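Local coordinates for nitrate transport protein (PDB 3KSX) that binds alkanesulfonates in the periplasm and probably hands them to an ABC importer for uptake, at residues 108-114 against 203-209; 139-143 against 182-186; 41-45 against 235-241. One frame throughout, in Å; residues are numbered along the deposited sequence.

Contact 1 (108-114 against 203-209); sequences PTPKAET and NGEGLGL. With SO4 (sulfate ion), chain C.
Lys111 and Glu205 both carry CG anti to the carbonyl carbon (chi1 -72° and -78°), which sends the two long chains outward together until they cross. Lys111 CG lies 3.6 Å from Glu205 CD, and Lys111 CE comes to 3.3 Å from Glu205 OE2. The lysine chain bends at its last torsion, and NZ stays 4.2 Å from Glu205 OE2, near but short of a salt bridge. Asn203 ND2 donates to Glu205 OE1 on the anti side, tilted out of the carboxylate plane; Glu205 N comes to Asn203 OD1 at 3.0 Å from above the carbonyl plane, closing an Asx turn. A water joins Asn203 ND2 to Lys111 O, and Asn203 N points at O1 of a sulfate ion, probably from the crystallisation medium, in a nearly straight bond (169°). Beneath this polar surface, Gly204 N donates to Pro110 O at 2.9 Å; Glu113 N reaches the same oxygen from the opposite face of its plane. Pro108 CB packs on Leu209 CB, and Glu113 turns its carboxylate away, to Ser141. Residues 108-114 and 203-209 belong to the two connections that run between the sheets of the two domains, consistent with the paired crossover hinge of class II periplasmic binding proteins.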
ATOM      1  N   PRO A 108      -1.964   9.500  -2.977  1.00 24.09           N
ATOM      2  CA  PRO A 108      -0.815   9.040  -2.215  1.00 22.90           C
ATOM      3  C   PRO A 108      -0.686   9.686  -0.829  1.00 24.66           C
ATOM      4  O   PRO A 108      -1.310  10.726  -0.523  1.00 22.89           O
ATOM      5  CB  PRO A 108       0.395   9.524  -3.088  1.00 22.54           C
ATOM      6  CG  PRO A 108      -0.156  10.771  -3.749  1.00 25.29           C
ATOM      7  CD  PRO A 108      -1.582  10.377  -4.085  1.00 22.88           C
ATOM      8  N   THR A 109       0.103   9.058   0.022  1.00 21.83           N
ATOM      9  CA  THR A 109       0.360   9.548   1.395  1.00 24.80           C
ATOM     10  C   THR A 109       1.858   9.591   1.624  1.00 23.41           C
ATOM     11  O   THR A 109       2.450   8.688   2.267  1.00 24.55           O
ATOM     12  CB  THR A 109      -0.379   8.648   2.456  1.00 25.46           C
ATOM     13  OG1 THR A 109      -0.015   7.314   2.260  1.00 31.83           O
ATOM     14  CG2 THR A 109      -1.838   8.686   2.253  1.00 27.47           C
ATOM     15  N   PRO A 110       2.547  10.606   1.020  1.00 25.18           N
ATOM     16  CA  PRO A 110       3.960  10.503   0.873  1.00 23.95           C
ATOM     17  C   PRO A 110       4.683  10.596   2.219  1.00 24.63           C
ATOM     18  O   PRO A 110       5.781  10.077   2.373  1.00 23.07           O
ATOM     19  CB  PRO A 110       4.309  11.724   0.009  1.00 25.30           C
ATOM     20  CG  PRO A 110       3.049  12.720   0.168  1.00 26.09           C
ATOM     21  CD  PRO A 110       1.965  11.728   0.247  1.00 24.77           C
ATOM     22  N   LYS A 111       4.107  11.280   3.197  1.00 23.88           N
ATOM     23  CA  LYS A 111       4.747  11.364   4.502  1.00 26.05           C
ATOM     24  C   LYS A 111       4.762  10.024   5.216  1.00 25.73           C
ATOM     25  O   LYS A 111       5.610   9.782   6.108  1.00 28.54           O
ATOM     26  CB  LYS A 111       3.976  12.394   5.353  1.00 25.83           C
ATOM     27  CG  LYS A 111       4.194  13.836   4.893  1.00 29.23           C
ATOM     28  CD  LYS A 111       3.081  14.716   5.528  1.00 34.75           C
ATOM     29  CE  LYS A 111       3.455  16.188   5.437  1.00 38.80           C
ATOM     30  NZ  LYS A 111       3.905  16.638   6.770  1.00 44.12           N
ATOM     31  N   ALA A 112       3.835   9.150   4.836  1.00 24.95           N
ATOM     32  CA  ALA A 112       3.671   7.875   5.454  1.00 25.56           C
ATOM     33  C   ALA A 112       4.549   6.809   4.767  1.00 26.08           C
ATOM     34  O   ALA A 112       4.439   5.646   5.123  1.00 27.53           O
ATOM     35  CB  ALA A 112       2.228   7.478   5.475  1.00 27.61           C
ATOM     36  N   GLU A 113       5.317   7.163   3.710  1.00 24.32           N
ATOM     37  CA  GLU A 113       6.241   6.199   3.069  1.00 24.68           C
ATOM     38  C   GLU A 113       7.650   6.623   3.426  1.00 23.63           C
ATOM     39  O   GLU A 113       8.042   7.724   3.065  1.00 23.55           O
ATOM     40  CB  GLU A 113       6.171   6.182   1.524  1.00 25.02           C
ATOM     41  CG  GLU A 113       4.800   5.878   1.021  1.00 29.72           C
ATOM     42  CD  GLU A 113       4.599   4.357   0.738  1.00 37.91           C
ATOM     43  OE1 GLU A 113       5.489   3.481   1.012  1.00 36.04           O
ATOM     44  OE2 GLU A 113       3.525   4.085   0.147  1.00 44.09           O
ATOM     45  N   THR A 114       8.424   5.739   4.054  1.00 22.18           N
ATOM     46  CA  THR A 114       9.684   6.177   4.698  1.00 22.44           C
ATOM     47  C   THR A 114      10.849   5.180   4.539  1.00 23.32           C
ATOM     48  O   THR A 114      10.601   3.988   4.445  1.00 25.09           O
ATOM     49  CB  THR A 114       9.447   6.433   6.203  1.00 21.53           C
ATOM     50  OG1 THR A 114       9.242   5.189   6.887  1.00 24.78           O
ATOM     51  CG2 THR A 114       8.189   7.291   6.415  1.00 25.51           C
ATOM     52  N   ASN A 203      11.492  10.514   3.353  1.00 23.55           N
ATOM     53  CA  ASN A 203      10.077  10.061   3.071  1.00 22.95           C
ATOM     54  C   ASN A 203       9.758  10.278   1.629  1.00 22.21           C
ATOM     55  O   ASN A 203      10.688  10.540   0.845  1.00 22.25           O
ATOM     56  CB  ASN A 203       9.048  10.749   4.011  1.00 22.09           C
ATOM     57  CG  ASN A 203       8.956  12.286   3.783  1.00 25.59           C
ATOM     58  OD1 ASN A 203       9.378  12.825   2.731  1.00 26.39           O
ATOM     59  ND2 ASN A 203       8.345  12.983   4.744  1.00 26.99           N
ATOM     60  N   GLY A 204       8.465  10.200   1.260  1.00 21.14           N
ATOM     61  CA  GLY A 204       8.121  10.181  -0.115  1.00 23.44           C
ATOM     62  C   GLY A 204       7.714  11.506  -0.674  1.00 22.83           C
ATOM     63  O   GLY A 204       7.305  11.551  -1.810  1.00 23.40           O
ATOM     64  N   GLU A 205       7.839  12.568   0.124  1.00 24.62           N
ATOM     65  CA  GLU A 205       7.462  13.914  -0.315  1.00 24.58           C
ATOM     66  C   GLU A 205       8.297  14.322  -1.524  1.00 25.76           C
ATOM     67  O   GLU A 205       9.505  14.056  -1.585  1.00 25.99           O
ATOM     68  CB  GLU A 205       7.677  14.892   0.837  1.00 24.58           C
ATOM     69  CG  GLU A 205       6.488  14.751   1.852  1.00 24.72           C
ATOM     70  CD  GLU A 205       6.504  15.811   2.940  1.00 34.40           C
ATOM     71  OE1 GLU A 205       7.385  15.711   3.837  1.00 31.81           O
ATOM     72  OE2 GLU A 205       5.576  16.676   2.915  1.00 34.26           O
ATOM     73  N   GLY A 206       7.651  14.971  -2.488  1.00 26.07           N
ATOM     74  CA  GLY A 206       8.442  15.605  -3.564  1.00 25.89           C
ATOM     75  C   GLY A 206       8.760  14.658  -4.699  1.00 26.57           C
ATOM     76  O   GLY A 206       9.456  15.063  -5.671  1.00 28.46           O
ATOM     77  N   LEU A 207       8.388  13.380  -4.554  1.00 24.79           N
ATOM     78  CA  LEU A 207       8.654  12.397  -5.643  1.00 22.40           C
ATOM     79  C   LEU A 207       7.518  12.247  -6.634  1.00 22.96           C
ATOM     80  O   LEU A 207       7.588  11.492  -7.595  1.00 21.71           O
ATOM     81  CB  LEU A 207       8.936  11.006  -5.031  1.00 24.27           C
ATOM     82  CG  LEU A 207      10.072  10.982  -4.040  1.00 22.71           C
ATOM     83  CD1 LEU A 207      10.170   9.626  -3.288  1.00 21.94           C
ATOM     84  CD2 LEU A 207      11.422  11.329  -4.730  1.00 28.14           C
ATOM     85  N   GLY A 208       6.398  12.899  -6.390  1.00 21.63           N
ATOM     86  CA  GLY A 208       5.253  12.706  -7.241  1.00 21.98           C
ATOM     87  C   GLY A 208       4.868  11.219  -7.258  1.00 23.20           C
ATOM     88  O   GLY A 208       4.614  10.640  -8.336  1.00 23.38           O
ATOM     89  N   LEU A 209       4.787  10.605  -6.044  1.00 21.82           N
ATOM     90  CA  LEU A 209       4.214   9.229  -5.939  1.00 21.48           C
ATOM     91  C   LEU A 209       2.753   9.150  -6.408  1.00 22.24           C
ATOM     92  O   LEU A 209       1.937  10.074  -6.186  1.00 22.52           O
ATOM     93  CB  LEU A 209       4.329   8.764  -4.450  1.00 21.74           C
ATOM     94  CG  LEU A 209       5.690   8.730  -3.853  1.00 21.41           C
ATOM     95  CD1 LEU A 209       5.642   8.214  -2.420  1.00 23.58           C
ATOM     96  CD2 LEU A 209       6.528   7.694  -4.611  1.00 22.69           C
TER
HETATM   97  S   SO4 C 326      12.826  13.910   4.355  1.00 61.88           S
HETATM   98  O1  SO4 C 326      12.550  13.223   3.053  1.00 57.09           O
HETATM   99  O2  SO4 C 326      14.294  14.042   4.457  1.00 63.74           O
HETATM  100  O3  SO4 C 326      12.156  15.208   4.380  1.00 61.41           O
HETATM  101  O4  SO4 C 326      12.398  13.243   5.604  1.00 59.35           O
HETATM  102  O   HOH W   1       7.178  11.584   7.112  1.00 26.55           O

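Contact 2 (139-143 against 182-186); sequences GSSAH and WAIWD
Apolar contact is concentrated on Ala142, whose methyl group is wedged between two residues of the strand 181-185. Its CB lies 3.8 Å from Ala183 CB and 3.6 Å from Trp185 CZ3, meeting the indole at its edge, near the ring plane. The same CB comes to 3.4 Å from Ala183 O, so it rests on the strand's backbone as well. The short side chains of Ala142 and Ala183 let the first turn of the helix settle close to the strand, the two CA atoms being 5.3 Å apart. Trp185 presents the six-membered side of its ring to the helix: CG sits between the backbone N and the carbonyl carbon (chi1 41°), and the ring stands nearly perpendicular at chi2 (89°). Ile184 CD1 covers one indole face over its centre.

Polar atoms also border the ring, though in van der Waals contact. Ser140 OG approaches the edge, 3.4 Å from Trp185 CZ3, and Ser141 OG, whose polar partner is Glu113, comes obliquely to Trp185 CE3.

The hydrogen bonds are spent on shaping the helix start. Ser140 is its N-cap: OG accepts from Ala142 N at 3.1 Å in a bent bond (136°), and it is also bonded to Gln137 O. Gly139 N donates to His143 ND1, straight and in the imidazole plane, fastening the preceding loop to the first turn.

Ser141 N, at the same helix start, donates to an oxygen of the bound MOPS, and the Ser140 side chain also lies close to that ligand. A capped helix N-terminus whose amide meets a sulfonate-bearing ligand is consistent with the sulfonate-binding pocket of this periplasmic binding protein.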
ATOM      1  N   GLY A 139       8.503  -5.493  -4.545  1.00 22.24           N
ATOM      2  CA  GLY A 139       7.321  -5.264  -5.362  1.00 21.75           C
ATOM      3  C   GLY A 139       6.278  -4.448  -4.570  1.00 21.36           C
ATOM      4  O   GLY A 139       5.149  -4.331  -5.007  1.00 20.84           O
ATOM      5  N   SER A 140       6.662  -3.873  -3.426  1.00 22.58           N
ATOM      6  CA  SER A 140       5.729  -2.973  -2.633  1.00 21.26           C
ATOM      7  C   SER A 140       5.962  -1.497  -2.947  1.00 20.82           C
ATOM      8  O   SER A 140       6.911  -1.112  -3.623  1.00 19.87           O
ATOM      9  CB  SER A 140       5.919  -3.172  -1.109  1.00 19.56           C
ATOM     10  OG  SER A 140       7.132  -2.527  -0.671  1.00 20.45           O
ATOM     11  N   SER A 141       5.032  -0.617  -2.549  1.00 18.26           N
ATOM     12  CA  SER A 141       5.336   0.821  -2.649  1.00 21.30           C
ATOM     13  C   SER A 141       6.697   1.291  -2.106  1.00 21.33           C
ATOM     14  O   SER A 141       7.262   2.242  -2.634  1.00 22.80           O
ATOM     15  CB  SER A 141       4.237   1.665  -1.942  1.00 22.59           C
ATOM     16  OG  SER A 141       4.222   1.400  -0.504  1.00 28.12           O
ATOM     17  N   ALA A 142       7.265   0.582  -1.123  1.00 19.90           N
ATOM     18  CA  ALA A 142       8.596   0.914  -0.518  1.00 20.83           C
ATOM     19  C   ALA A 142       9.718   0.595  -1.468  1.00 21.14           C
ATOM     20  O   ALA A 142      10.708   1.277  -1.493  1.00 21.98           O
ATOM     21  CB  ALA A 142       8.768   0.147   0.833  1.00 20.71           C
ATOM     22  N   HIS A 143       9.507  -0.390  -2.351  1.00 21.82           N
ATOM     23  CA  HIS A 143      10.497  -0.705  -3.409  1.00 20.83           C
ATOM     24  C   HIS A 143      10.618   0.490  -4.353  1.00 22.61           C
ATOM     25  O   HIS A 143      11.718   0.928  -4.621  1.00 21.38           O
ATOM     26  CB  HIS A 143      10.007  -1.921  -4.187  1.00 21.90           C
ATOM     27  CG  HIS A 143      11.059  -2.663  -4.925  1.00 21.35           C
ATOM     28  ND1 HIS A 143      10.849  -3.943  -5.387  1.00 23.91           N
ATOM     29  CD2 HIS A 143      12.293  -2.304  -5.349  1.00 22.35           C
ATOM     30  CE1 HIS A 143      11.925  -4.353  -6.061  1.00 23.60           C
ATOM     31  NE2 HIS A 143      12.805  -3.369  -6.061  1.00 21.85           N
ATOM     32  N   TRP A 182      15.365   0.453   6.584  1.00 22.55           N
ATOM     33  CA  TRP A 182      14.201  -0.358   6.303  1.00 19.39           C
ATOM     34  C   TRP A 182      13.282   0.561   5.537  1.00 19.35           C
ATOM     35  O   TRP A 182      13.015   1.658   6.069  1.00 18.65           O
ATOM     36  CB  TRP A 182      13.600  -0.813   7.653  1.00 19.84           C
ATOM     37  CG  TRP A 182      12.312  -1.631   7.555  1.00 18.32           C
ATOM     38  CD1 TRP A 182      11.845  -2.360   6.445  1.00 20.22           C
ATOM     39  CD2 TRP A 182      11.417  -1.862   8.596  1.00 22.86           C
ATOM     40  NE1 TRP A 182      10.642  -2.984   6.771  1.00 19.52           N
ATOM     41  CE2 TRP A 182      10.376  -2.679   8.104  1.00 19.72           C
ATOM     42  CE3 TRP A 182      11.362  -1.414   9.946  1.00 23.52           C
ATOM     43  CZ2 TRP A 182       9.291  -3.067   8.917  1.00 21.39           C
ATOM     44  CZ3 TRP A 182      10.276  -1.848  10.769  1.00 22.67           C
ATOM     45  CH2 TRP A 182       9.266  -2.629  10.236  1.00 19.89           C
ATOM     46  N   ALA A 183      12.904   0.217   4.300  1.00 19.80           N
ATOM     47  CA  ALA A 183      11.913   1.093   3.607  1.00 18.19           C
ATOM     48  C   ALA A 183      10.540   0.453   3.958  1.00 21.10           C
ATOM     49  O   ALA A 183      10.309  -0.729   3.686  1.00 20.13           O
ATOM     50  CB  ALA A 183      12.120   1.167   2.182  1.00 20.67           C
ATOM     51  N   ILE A 184       9.679   1.286   4.525  1.00 18.41           N
ATOM     52  CA  ILE A 184       8.384   0.813   5.162  1.00 19.84           C
ATOM     53  C   ILE A 184       7.387   1.945   5.275  1.00 22.53           C
ATOM     54  O   ILE A 184       7.731   3.085   5.052  1.00 24.92           O
ATOM     55  CB  ILE A 184       8.652   0.140   6.560  1.00 19.96           C
ATOM     56  CG1 ILE A 184       7.450  -0.671   7.092  1.00 19.58           C
ATOM     57  CG2 ILE A 184       9.096   1.209   7.639  1.00 19.27           C
ATOM     58  CD1 ILE A 184       6.975  -1.817   6.172  1.00 18.80           C
ATOM     59  N   TRP A 185       6.162   1.636   5.597  1.00 21.20           N
ATOM     60  CA  TRP A 185       5.137   2.670   5.665  1.00 23.22           C
ATOM     61  C   TRP A 185       4.601   2.700   7.108  1.00 23.14           C
ATOM     62  O   TRP A 185       5.049   1.937   7.958  1.00 22.30           O
ATOM     63  CB  TRP A 185       4.061   2.299   4.632  1.00 20.94           C
ATOM     64  CG  TRP A 185       3.720   0.841   4.568  1.00 21.41           C
ATOM     65  CD1 TRP A 185       2.795   0.180   5.287  1.00 26.64           C
ATOM     66  CD2 TRP A 185       4.347  -0.147   3.711  1.00 21.47           C
ATOM     67  NE1 TRP A 185       2.795  -1.147   4.945  1.00 25.89           N
ATOM     68  CE2 TRP A 185       3.760  -1.386   4.008  1.00 24.02           C
ATOM     69  CE3 TRP A 185       5.358  -0.092   2.756  1.00 23.22           C
ATOM     70  CZ2 TRP A 185       4.065  -2.550   3.308  1.00 22.17           C
ATOM     71  CZ3 TRP A 185       5.726  -1.281   2.122  1.00 22.12           C
ATOM     72  CH2 TRP A 185       5.093  -2.495   2.420  1.00 24.30           C
ATOM     73  N   ASP A 186       3.662   3.609   7.381  1.00 23.73           N
ATOM     74  CA  ASP A 186       2.854   3.605   8.598  1.00 25.86           C
ATOM     75  C   ASP A 186       1.982   2.339   8.709  1.00 25.72           C
ATOM     76  O   ASP A 186       1.438   1.842   7.699  1.00 27.27           O
ATOM     77  CB  ASP A 186       1.949   4.832   8.683  1.00 26.54           C
ATOM     78  CG  ASP A 186       2.532   5.933   9.509  1.00 27.84           C
ATOM     79  OD1 ASP A 186       3.333   5.665  10.429  1.00 27.23           O
ATOM     80  OD2 ASP A 186       2.213   7.091   9.208  1.00 24.72           O
TER

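Contact 3 (41-45 against 235-241); sequences SLVLA and LNQADGL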
ATOM      1  N   SER A  41      -8.373   3.172   6.992  1.00 35.98           N
ATOM      2  CA  SER A  41      -9.763   3.305   6.512  1.00 36.43           C
ATOM      3  C   SER A  41     -10.476   1.949   6.304  1.00 35.35           C
ATOM      4  O   SER A  41     -11.673   1.820   6.622  1.00 32.97           O
ATOM      5  CB  SER A  41      -9.853   4.199   5.290  1.00 35.99           C
ATOM      6  OG  SER A  41      -9.547   3.473   4.141  1.00 38.56           O
ATOM      7  N   LEU A  42      -9.721   0.924   5.858  1.00 34.58           N
ATOM      8  CA  LEU A  42     -10.347  -0.381   5.584  1.00 34.18           C
ATOM      9  C   LEU A  42     -10.615  -1.101   6.866  1.00 33.03           C
ATOM     10  O   LEU A  42     -11.616  -1.832   6.991  1.00 31.97           O
ATOM     11  CB  LEU A  42      -9.466  -1.225   4.671  1.00 34.33           C
ATOM     12  CG  LEU A  42      -9.153  -0.562   3.313  1.00 36.70           C
ATOM     13  CD1 LEU A  42      -8.529  -1.541   2.383  1.00 34.35           C
ATOM     14  CD2 LEU A  42     -10.416   0.003   2.710  1.00 39.32           C
ATOM     15  N   VAL A  43      -9.681  -0.954   7.814  1.00 34.02           N
ATOM     16  CA  VAL A  43      -9.895  -1.407   9.200  1.00 34.74           C
ATOM     17  C   VAL A  43     -11.192  -0.799   9.754  1.00 35.24           C
ATOM     18  O   VAL A  43     -12.020  -1.540  10.335  1.00 34.65           O
ATOM     19  CB  VAL A  43      -8.622  -1.159  10.168  1.00 33.83           C
ATOM     20  CG1 VAL A  43      -8.931  -1.526  11.607  1.00 36.68           C
ATOM     21  CG2 VAL A  43      -7.370  -1.948   9.682  1.00 35.94           C
ATOM     22  N   LEU A  44     -11.409   0.514   9.566  1.00 34.19           N
ATOM     23  CA  LEU A  44     -12.665   1.115  10.027  1.00 34.57           C
ATOM     24  C   LEU A  44     -13.868   0.590   9.279  1.00 34.34           C
ATOM     25  O   LEU A  44     -14.877   0.295   9.908  1.00 35.39           O
ATOM     26  CB  LEU A  44     -12.656   2.637   9.979  1.00 32.98           C
ATOM     27  CG  LEU A  44     -11.760   3.161  11.091  1.00 34.55           C
ATOM     28  CD1 LEU A  44     -11.683   4.615  10.920  1.00 38.81           C
ATOM     29  CD2 LEU A  44     -12.214   2.764  12.524  1.00 37.87           C
ATOM     30  N   ALA A  45     -13.774   0.503   7.955  1.00 33.60           N
ATOM     31  CA  ALA A  45     -14.850  -0.120   7.184  1.00 33.55           C
ATOM     32  C   ALA A  45     -15.183  -1.508   7.694  1.00 32.44           C
ATOM     33  O   ALA A  45     -16.338  -1.825   7.872  1.00 34.51           O
ATOM     34  CB  ALA A  45     -14.556  -0.114   5.666  1.00 34.29           C
ATOM     35  N   LEU A 235     -16.298   2.514   0.327  1.00 35.67           N
ATOM     36  CA  LEU A 235     -14.953   2.611   0.859  1.00 35.63           C
ATOM     37  C   LEU A 235     -14.449   4.068   0.799  1.00 36.28           C
ATOM     38  O   LEU A 235     -13.580   4.490   1.605  1.00 35.99           O
ATOM     39  CB  LEU A 235     -14.023   1.646   0.112  1.00 35.11           C
ATOM     40  CG  LEU A 235     -14.366   0.164   0.245  1.00 32.66           C
ATOM     41  CD1 LEU A 235     -13.301  -0.622  -0.405  1.00 31.51           C
ATOM     42  CD2 LEU A 235     -14.438  -0.192   1.753  1.00 29.48           C
ATOM     43  N   ASN A 236     -14.969   4.829  -0.169  1.00 36.69           N
ATOM     44  CA  ASN A 236     -14.603   6.245  -0.356  1.00 37.44           C
ATOM     45  C   ASN A 236     -15.076   7.007   0.873  1.00 38.00           C
ATOM     46  O   ASN A 236     -14.409   7.928   1.376  1.00 37.94           O
ATOM     47  CB  ASN A 236     -15.247   6.802  -1.615  1.00 36.19           C
ATOM     48  CG  ASN A 236     -15.120   8.278  -1.717  1.00 41.01           C
ATOM     49  OD1 ASN A 236     -15.775   8.986  -0.983  1.00 45.46           O
ATOM     50  ND2 ASN A 236     -14.242   8.771  -2.616  1.00 43.24           N
ATOM     51  N   GLN A 237     -16.244   6.620   1.364  1.00 37.98           N
ATOM     52  CA  GLN A 237     -16.782   7.212   2.572  1.00 38.83           C
ATOM     53  C   GLN A 237     -15.992   6.835   3.839  1.00 37.61           C
ATOM     54  O   GLN A 237     -15.695   7.719   4.683  1.00 37.16           O
ATOM     55  CB  GLN A 237     -18.259   6.839   2.739  1.00 39.54           C
ATOM     56  CG  GLN A 237     -19.194   7.461   1.681  1.00 46.28           C
ATOM     57  CD  GLN A 237     -18.969   8.963   1.489  1.00 54.04           C
ATOM     58  OE1 GLN A 237     -19.087   9.755   2.450  1.00 59.19           O
ATOM     59  NE2 GLN A 237     -18.638   9.368   0.244  1.00 54.87           N
ATOM     60  N   ALA A 238     -15.622   5.564   3.976  1.00 36.95           N
ATOM     61  CA  ALA A 238     -14.815   5.088   5.150  1.00 36.33           C
ATOM     62  C   ALA A 238     -13.571   5.980   5.416  1.00 36.52           C
ATOM     63  O   ALA A 238     -13.209   6.292   6.610  1.00 34.95           O
ATOM     64  CB  ALA A 238     -14.332   3.614   4.927  1.00 36.04           C
ATOM     65  N   ASP A 239     -12.909   6.388   4.310  1.00 37.09           N
ATOM     66  CA  ASP A 239     -11.692   7.180   4.426  1.00 36.90           C
ATOM     67  C   ASP A 239     -11.988   8.473   5.177  1.00 37.32           C
ATOM     68  O   ASP A 239     -11.127   8.996   5.898  1.00 36.13           O
ATOM     69  CB  ASP A 239     -11.079   7.526   3.079  1.00 38.66           C
ATOM     70  CG  ASP A 239      -9.724   8.222   3.250  1.00 41.01           C
ATOM     71  OD1 ASP A 239      -8.739   7.543   3.625  1.00 47.01           O
ATOM     72  OD2 ASP A 239      -9.657   9.460   3.075  1.00 43.15           O
ATOM     73  N   GLY A 240     -13.208   8.974   4.974  1.00 35.16           N
ATOM     74  CA  GLY A 240     -13.659  10.228   5.570  1.00 36.10           C
ATOM     75  C   GLY A 240     -13.700  10.112   7.070  1.00 36.21           C
ATOM     76  O   GLY A 240     -13.475  11.078   7.753  1.00 37.17           O
ATOM     77  N   LEU A 241     -13.963   8.915   7.583  1.00 36.31           N
ATOM     78  CA  LEU A 241     -13.902   8.652   9.039  1.00 37.19           C
ATOM     79  C   LEU A 241     -12.688   9.190   9.814  1.00 37.08           C
ATOM     80  O   LEU A 241     -12.793   9.625  10.971  1.00 37.12           O
ATOM     81  CB  LEU A 241     -13.999   7.142   9.285  1.00 37.02           C
ATOM     82  CG  LEU A 241     -15.403   6.587   9.016  1.00 37.22           C
ATOM     83  CD1 LEU A 241     -15.579   5.178   9.541  1.00 31.44           C
ATOM     84  CD2 LEU A 241     -16.449   7.553   9.619  1.00 34.05           C
TER
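Ser41 is set directly against the backbone of Asp239, with Ser41 CB 3.6 Å from Asp239 CA. The axes of the two short segments pass 8.2 Å apart, their N-to-C directions 105° apart, and small residues occupy the crossing: the methyl of Ala238 nestles beside Ser41 O, and Ala238 CB meets Ala45 CB at 3.8 Å. Leucines extend the contact away from this centre. Leu235, with CG beside its backbone N (chi1 -63°) and an extended second torsion, brings CD2 forward although its first bond heads neither at the partner helix nor away; that methyl touches Ala45 CB at 3.9 Å and Leu42 CD2 at 4.1 Å, the two leucines crossing at about a right angle. Leu44 and Leu241 adopt the same first rotamer and interlock reciprocally: Leu44 CD1 rests on Leu241 CB at 3.8 Å, and Leu241 CD1 on Leu44 CB at 3.9 Å. Asp239 differs, with CG anti to the backbone N (chi1 -174°), which directs its carboxylate toward Ala274 N. Phe214, from strand 212-217, lies against both Leu42 and Leu235. Without polar bonds between these segments, the contact rests on close packing and burial of apolar groups, so fit probably matters more than directional bonding.

How the contacts relate
Contacts 1 and 2 are adjacent, their centres 11 Å apart, and share one sheet in which strands 113-118 and 181-185 are antiparallel neighbours. Thr114 O probably hydrogen-bonds Ile184 N at 2.9 Å, and the two contacts also touch where strand 113-118 meets the helix start near the ligand. Contact 3 lies about 21 and 22 Å, centre to centre, from contacts 1 and 2, and packs helices 40-48 and 225-244 beside the other sheet. Along the chain the three are nested, contact 2 within contact 1 and contact 1 within contact 3. One domain is thus built from both chain ends, the other from the middle, with the probable hinge between them, the layout that lets such binding proteins close on a ligand.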